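Local coordinates for putative uncharacterized protein (Aeropyrum pernix, PDB 3P1Z) that is uncharacterised but probably belongs to the tRNA-intron endonuclease family, whose members bind nucleic acid and cut introns out of precursor tRNAs, at residues Pro147-Val152 / Thr159-Arg164; Gly102-Thr107 / Val116-Val121. All blocks are in the same frame, centred on the assembly; numbering follows the deposited sequence.

Contact 1: residues Pro147-Val152 / Thr159-Arg164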
loop_
_atom_site.group_PDB
_atom_site.type_symbol
_atom_site.label_atom_id
_atom_site.label_comp_id
_atom_site.label_asym_id
_atom_site.label_seq_id
_atom_site.Cartn_x
_atom_site.Cartn_y
_atom_site.Cartn_z
ATOM N N PRO A 147 -15.698 17.177 5.330
ATOM C CA PRO A 147 -14.319 17.147 4.842
ATOM C C PRO A 147 -14.151 16.279 3.586
ATOM O O PRO A 147 -14.231 15.055 3.658
ATOM C CB PRO A 147 -13.543 16.524 6.018
ATOM C CG PRO A 147 -14.567 16.252 7.103
ATOM C CD PRO A 147 -15.891 16.231 6.437
ATOM N N ILE A 148 -13.910 16.896 2.439
ATOM C CA ILE A 148 -13.707 16.099 1.236
ATOM C C ILE A 148 -12.258 16.150 0.784
ATOM O O ILE A 148 -11.575 17.156 0.964
ATOM C CB ILE A 148 -14.689 16.485 0.111
ATOM C CG1 ILE A 148 -16.132 16.293 0.599
ATOM C CG2 ILE A 148 -14.436 15.667 -1.153
ATOM C CD1 ILE A 148 -16.494 14.856 0.901
ATOM N N VAL A 149 -11.784 15.038 0.233
ATOM C CA VAL A 149 -10.436 14.970 -0.317
ATOM C C VAL A 149 -10.504 14.521 -1.782
ATOM O O VAL A 149 -11.122 13.509 -2.125
ATOM C CB VAL A 149 -9.510 14.066 0.540
ATOM C CG1 VAL A 149 -9.339 12.694 -0.093
ATOM C CG2 VAL A 149 -8.174 14.713 0.747
ATOM N N ALA A 150 -9.899 15.312 -2.653
ATOM C CA ALA A 150 -9.843 14.958 -4.065
ATOM C C ALA A 150 -8.399 14.723 -4.489
ATOM O O ALA A 150 -7.562 15.629 -4.456
ATOM C CB ALA A 150 -10.506 16.029 -4.934
ATOM N N ILE A 151 -8.109 13.490 -4.867
ATOM C CA ILE A 151 -6.776 13.150 -5.302
ATOM C C ILE A 151 -6.715 13.017 -6.802
ATOM O O ILE A 151 -7.467 12.271 -7.415
ATOM C CB ILE A 151 -6.286 11.871 -4.638
ATOM C CG1 ILE A 151 -6.279 12.085 -3.125
ATOM C CG2 ILE A 151 -4.890 11.498 -5.155
ATOM C CD1 ILE A 151 -6.929 10.995 -2.358
ATOM N N VAL A 152 -5.805 13.771 -7.387
ATOM C CA VAL A 152 -5.602 13.730 -8.806
ATOM C C VAL A 152 -4.305 13.002 -9.006
ATOM O O VAL A 152 -3.263 13.487 -8.603
ATOM C CB VAL A 152 -5.505 15.164 -9.376
ATOM C CG1 VAL A 152 -5.427 15.136 -10.906
ATOM C CG2 VAL A 152 -6.688 15.990 -8.898
ATOM N N THR A 159 -10.109 11.180 -7.867
ATOM C CA THR A 159 -10.900 10.396 -6.928
ATOM C C THR A 159 -11.392 11.257 -5.778
ATOM O O THR A 159 -10.734 12.213 -5.377
ATOM C CB THR A 159 -10.110 9.215 -6.365
ATOM O OG1 THR A 159 -9.264 8.690 -7.389
ATOM C CG2 THR A 159 -11.058 8.146 -5.930
ATOM N N TYR A 160 -12.562 10.922 -5.257
ATOM C CA TYR A 160 -13.129 11.697 -4.165
ATOM C C TYR A 160 -13.359 10.829 -2.937
ATOM O O TYR A 160 -13.888 9.720 -3.033
ATOM C CB TYR A 160 -14.438 12.353 -4.594
ATOM C CG TYR A 160 -14.277 13.465 -5.608
ATOM C CD1 TYR A 160 -13.819 14.727 -5.225
ATOM C CD2 TYR A 160 -14.603 13.264 -6.940
ATOM C CE1 TYR A 160 -13.688 15.755 -6.140
ATOM C CE2 TYR A 160 -14.472 14.290 -7.870
ATOM C CZ TYR A 160 -14.010 15.529 -7.466
ATOM O OH TYR A 160 -13.873 16.536 -8.385
ATOM N N TYR A 161 -12.952 11.345 -1.782
ATOM C CA TYR A 161 -13.131 10.647 -0.516
ATOM C C TYR A 161 -13.484 11.616 0.598
ATOM O O TYR A 161 -12.785 12.594 0.836
ATOM C CB TYR A 161 -11.857 9.898 -0.129
ATOM C CG TYR A 161 -11.482 8.782 -1.074
ATOM C CD1 TYR A 161 -12.143 7.560 -1.043
ATOM C CD2 TYR A 161 -10.460 8.946 -1.993
ATOM C CE1 TYR A 161 -11.800 6.537 -1.906
ATOM C CE2 TYR A 161 -10.109 7.924 -2.865
ATOM C CZ TYR A 161 -10.784 6.721 -2.820
ATOM O OH TYR A 161 -10.430 5.700 -3.689
ATOM N N GLU A 162 -14.587 11.346 1.274
ATOM C CA GLU A 162 -14.852 11.983 2.551
ATOM C C GLU A 162 -13.754 11.554 3.500
ATOM O O GLU A 162 -13.397 10.385 3.545
ATOM C CB GLU A 162 -16.192 11.510 3.091
ATOM C CG GLU A 162 -16.729 12.350 4.213
ATOM C CD GLU A 162 -18.243 12.324 4.269
ATOM O OE1 GLU A 162 -18.800 12.983 5.168
ATOM O OE2 GLU A 162 -18.873 11.659 3.416
ATOM N N ALA A 163 -13.218 12.496 4.259
ATOM C CA ALA A 163 -12.240 12.184 5.302
ATOM C C ALA A 163 -12.655 12.811 6.643
ATOM O O ALA A 163 -12.456 14.000 6.867
ATOM C CB ALA A 163 -10.855 12.656 4.882
ATOM N N ARG A 164 -13.236 12.010 7.530
ATOM C CA ARG A 164 -13.758 12.534 8.794
ATOM C C ARG A 164 -12.870 12.226 9.988
ATOM O O ARG A 164 -12.624 11.061 10.288
ATOM C CB ARG A 164 -15.184 12.027 9.041
ATOM C CG ARG A 164 -16.218 12.814 8.239
ATOM C CD ARG A 164 -17.643 12.335 8.437
ATOM N NE ARG A 164 -17.935 12.019 9.828
ATOM C CZ ARG A 164 -17.915 10.786 10.325
ATOM N NH1 ARG A 164 -17.619 9.752 9.536
ATOM N NH2 ARG A 164 -18.196 10.585 11.609
#
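Ala150 sets its small methyl beside the ring of Tyr160, and the CD1/CE1 side of the ring rests obliquely against this methyl, with Ala150 CB 3.4 Å from Tyr160 CE1. With CG beside its own backbone N (chi1 -69°), the tyrosine leans over toward strand 147-152 and past the Ala150 methyl. Ile148 stands next on this face: its CG2 lies 4.2 Å from CD1 of Tyr160. Its other branch turns across the gap between the strands, bringing CD1 to 3.7 Å from CA of Glu162, where it fills the dip beside the start of the extended glutamate chain. Beyond Glu162 on the same side, Pro147 CD lies 3.9 Å from Arg164 CG. Outside the contact, Tyr160 packs on Val88 and Leu92 of helix 83-95 and its hydroxyl is hydrogen-bonded to Asp91.

The other face carries Val149, Ile151, Thr159 and Tyr161. Here two aliphatic bumps meet the edge of the Tyr161 ring near its plane: Val149 CG1, which is 3.8 Å from Tyr161 CB, and Ile151 CD1, 4.1 Å from Tyr161 CD2.

Five backbone bonds hold these side chains in register. Ala163 N gives Pro147 O a nearly straight one of 2.8 Å (169° at the hydrogen), and Val149 with Tyr161 and Ile151 with Thr159 each exchange a pair. This is an antiparallel beta hairpin of the family's catalytic C-terminal domain, and at Tyr161, Glu162 and Arg164 a strand of another chain continues the sheet across the subunit interface.

Contact 2: residues Gly102-Thr107 / Val116-Val121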
loop_
_atom_site.group_PDB
_atom_site.type_symbol
_atom_site.label_atom_id
_atom_site.label_comp_id
_atom_site.label_asym_id
_atom_site.label_seq_id
_atom_site.Cartn_x
_atom_site.Cartn_y
_atom_site.Cartn_z
ATOM N N GLY A 102 -12.178 28.086 -1.144
ATOM C CA GLY A 102 -12.169 28.042 0.301
ATOM C C GLY A 102 -11.043 28.910 0.820
ATOM O O GLY A 102 -10.104 29.225 0.093
ATOM N N VAL A 103 -11.142 29.285 2.089
ATOM C CA VAL A 103 -10.232 30.236 2.704
ATOM C C VAL A 103 -8.887 29.621 3.039
ATOM O O VAL A 103 -7.949 30.325 3.398
ATOM C CB VAL A 103 -10.847 30.790 3.998
ATOM C CG1 VAL A 103 -12.104 31.579 3.682
ATOM C CG2 VAL A 103 -11.177 29.644 4.967
ATOM N N ARG A 104 -8.793 28.302 2.940
ATOM C CA ARG A 104 -7.537 27.617 3.213
ATOM C C ARG A 104 -6.847 27.269 1.932
ATOM O O ARG A 104 -7.496 27.044 0.903
ATOM C CB ARG A 104 -7.765 26.306 3.919
ATOM C CG ARG A 104 -8.620 26.383 5.114
ATOM C CD ARG A 104 -9.249 25.043 5.276
ATOM N NE ARG A 104 -9.557 24.802 6.668
ATOM C CZ ARG A 104 -10.752 24.973 7.214
ATOM N NH1 ARG A 104 -11.798 25.365 6.490
ATOM N NH2 ARG A 104 -10.888 24.721 8.504
ATOM N N ARG A 105 -5.523 27.190 2.012
ATOM C CA ARG A 105 -4.708 26.774 0.883
ATOM C C ARG A 105 -5.169 25.409 0.365
ATOM O O ARG A 105 -5.345 24.452 1.145
ATOM C CB ARG A 105 -3.237 26.708 1.289
ATOM C CG ARG A 105 -2.300 26.183 0.203
ATOM C CD ARG A 105 -1.510 27.301 -0.455
ATOM N NE ARG A 105 -0.435 26.802 -1.317
ATOM C CZ ARG A 105 -0.350 27.020 -2.629
ATOM N NH1 ARG A 105 -1.272 27.741 -3.254
ATOM N NH2 ARG A 105 0.666 26.521 -3.324
ATOM N N GLY A 106 -5.384 25.342 -0.952
ATOM C CA GLY A 106 -5.704 24.104 -1.645
ATOM C C GLY A 106 -7.117 23.585 -1.464
ATOM O O GLY A 106 -7.367 22.392 -1.625
ATOM N N THR A 107 -8.049 24.469 -1.132
ATOM C CA THR A 107 -9.410 24.026 -0.883
ATOM C C THR A 107 -10.477 24.757 -1.707
ATOM O O THR A 107 -10.321 25.914 -2.100
ATOM C CB THR A 107 -9.758 24.075 0.611
ATOM O OG1 THR A 107 -9.877 25.437 1.035
ATOM C CG2 THR A 107 -8.676 23.379 1.423
ATOM N N VAL A 116 -22.615 22.128 3.131
ATOM C CA VAL A 116 -21.446 22.778 2.568
ATOM C C VAL A 116 -20.300 21.784 2.599
ATOM O O VAL A 116 -20.050 21.146 3.618
ATOM C CB VAL A 116 -21.037 24.018 3.389
ATOM C CG1 VAL A 116 -19.858 24.720 2.732
ATOM C CG2 VAL A 116 -22.215 24.973 3.559
ATOM N N TYR A 117 -19.598 21.680 1.477
ATOM C CA TYR A 117 -18.578 20.670 1.279
ATOM C C TYR A 117 -17.221 21.308 1.027
ATOM O O TYR A 117 -17.062 22.126 0.139
ATOM C CB TYR A 117 -18.968 19.797 0.095
ATOM C CG TYR A 117 -20.026 18.757 0.399
ATOM C CD1 TYR A 117 -19.665 17.493 0.834
ATOM C CD2 TYR A 117 -21.378 19.030 0.236
ATOM C CE1 TYR A 117 -20.614 16.529 1.111
ATOM C CE2 TYR A 117 -22.337 18.072 0.504
ATOM C CZ TYR A 117 -21.951 16.819 0.945
ATOM O OH TYR A 117 -22.900 15.856 1.221
ATOM N N GLU A 118 -16.228 20.929 1.807
ATOM C CA GLU A 118 -14.915 21.532 1.661
ATOM C C GLU A 118 -13.965 20.517 1.057
ATOM O O GLU A 118 -13.688 19.486 1.667
ATOM C CB GLU A 118 -14.395 22.006 3.019
ATOM C CG GLU A 118 -12.954 22.463 3.018
ATOM C CD GLU A 118 -12.536 23.042 4.357
ATOM O OE1 GLU A 118 -11.435 22.697 4.840
ATOM O OE2 GLU A 118 -13.318 23.833 4.935
ATOM N N VAL A 119 -13.465 20.798 -0.139
ATOM C CA VAL A 119 -12.629 19.828 -0.837
ATOM C C VAL A 119 -11.176 20.247 -0.847
ATOM O O VAL A 119 -10.839 21.339 -1.289
ATOM C CB VAL A 119 -13.094 19.551 -2.287
ATOM C CG1 VAL A 119 -12.293 18.391 -2.898
ATOM C CG2 VAL A 119 -14.592 19.259 -2.345
ATOM N N LEU A 120 -10.312 19.360 -0.370
ATOM C CA LEU A 120 -8.887 19.608 -0.421
ATOM C C LEU A 120 -8.359 18.884 -1.630
ATOM O O LEU A 120 -8.660 17.706 -1.817
ATOM C CB LEU A 120 -8.221 19.093 0.845
ATOM C CG LEU A 120 -6.706 19.239 0.946
ATOM C CD1 LEU A 120 -6.312 20.691 1.091
ATOM C CD2 LEU A 120 -6.198 18.449 2.129
ATOM N N VAL A 121 -7.593 19.596 -2.456
ATOM C CA VAL A 121 -7.021 19.040 -3.682
ATOM C C VAL A 121 -5.582 18.627 -3.433
ATOM O O VAL A 121 -4.772 19.438 -3.022
ATOM C CB VAL A 121 -7.048 20.058 -4.849
ATOM C CG1 VAL A 121 -6.604 19.410 -6.159
ATOM C CG2 VAL A 121 -8.430 20.657 -5.007
#
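Arg104 and Glu118 reach for each other from the loop and the strand, and their chains cross at about a right angle. The arginine is stretched out from CG to NE. Glu118, also extended, carries its carboxylate up to the guanidinium. Arg104 NH1 forms a salt bridge of 2.7 Å to Glu118 OE2, though the position of that oxygen is less sure, while OE1 lies over one face of the guanidinium and the two planes are 43° apart. With an alanine here in place of the arginine, the Glu118 carboxylate is likely to lose this charged mate, and Trp136, on which the arginine also packs, part of its cover.

Arg104 to Thr107 form a type II beta turn that feeds strand 107-112, the partner of strand 115-123 in an antiparallel hairpin. Gly106, with its positive phi, occupies the third position of the turn. Its carbonyl oxygen accepts Val121 N at 2.9 Å, the donor standing nearly on the line of the C=O bond. Thr107 ties its side chain back to the start of the turn: OG1 sits between the backbone N and the carbonyl carbon (chi1 71°) and hydrogen-bonds to Arg104 O at 2.9 Å, from above the carbonyl plane. The same rotation sends CG2 across to Leu120, 3.6 Å from its CD1. Leu120 CD1 also lies 3.4 Å from Gly106 O.

Contacts 1 and 2 are neighbours in one mixed sheet, their centres about 10 Å apart. Strands 115-123 and 146-152 run parallel, side by side: Ile148 N lies 2.7 Å from Glu118 O and Ala150 N 2.8 Å from Leu120 O, both probable hydrogen bonds. Ile148 and Ala150 also pack on Val119, Ala150 CB coming to 3.6 Å from Val119 CG1. Helix 130-142 joins the two strands as a beta-alpha-beta crossover, and its Trp136 touches Pro147 of contact 1 as well as Arg104, Thr107 and Leu120 of contact 2. Contact 2 joins the turn between strands 100-101 and 107-112 to strand 115-123; both contacts reach another chain, contact 2 through Tyr117.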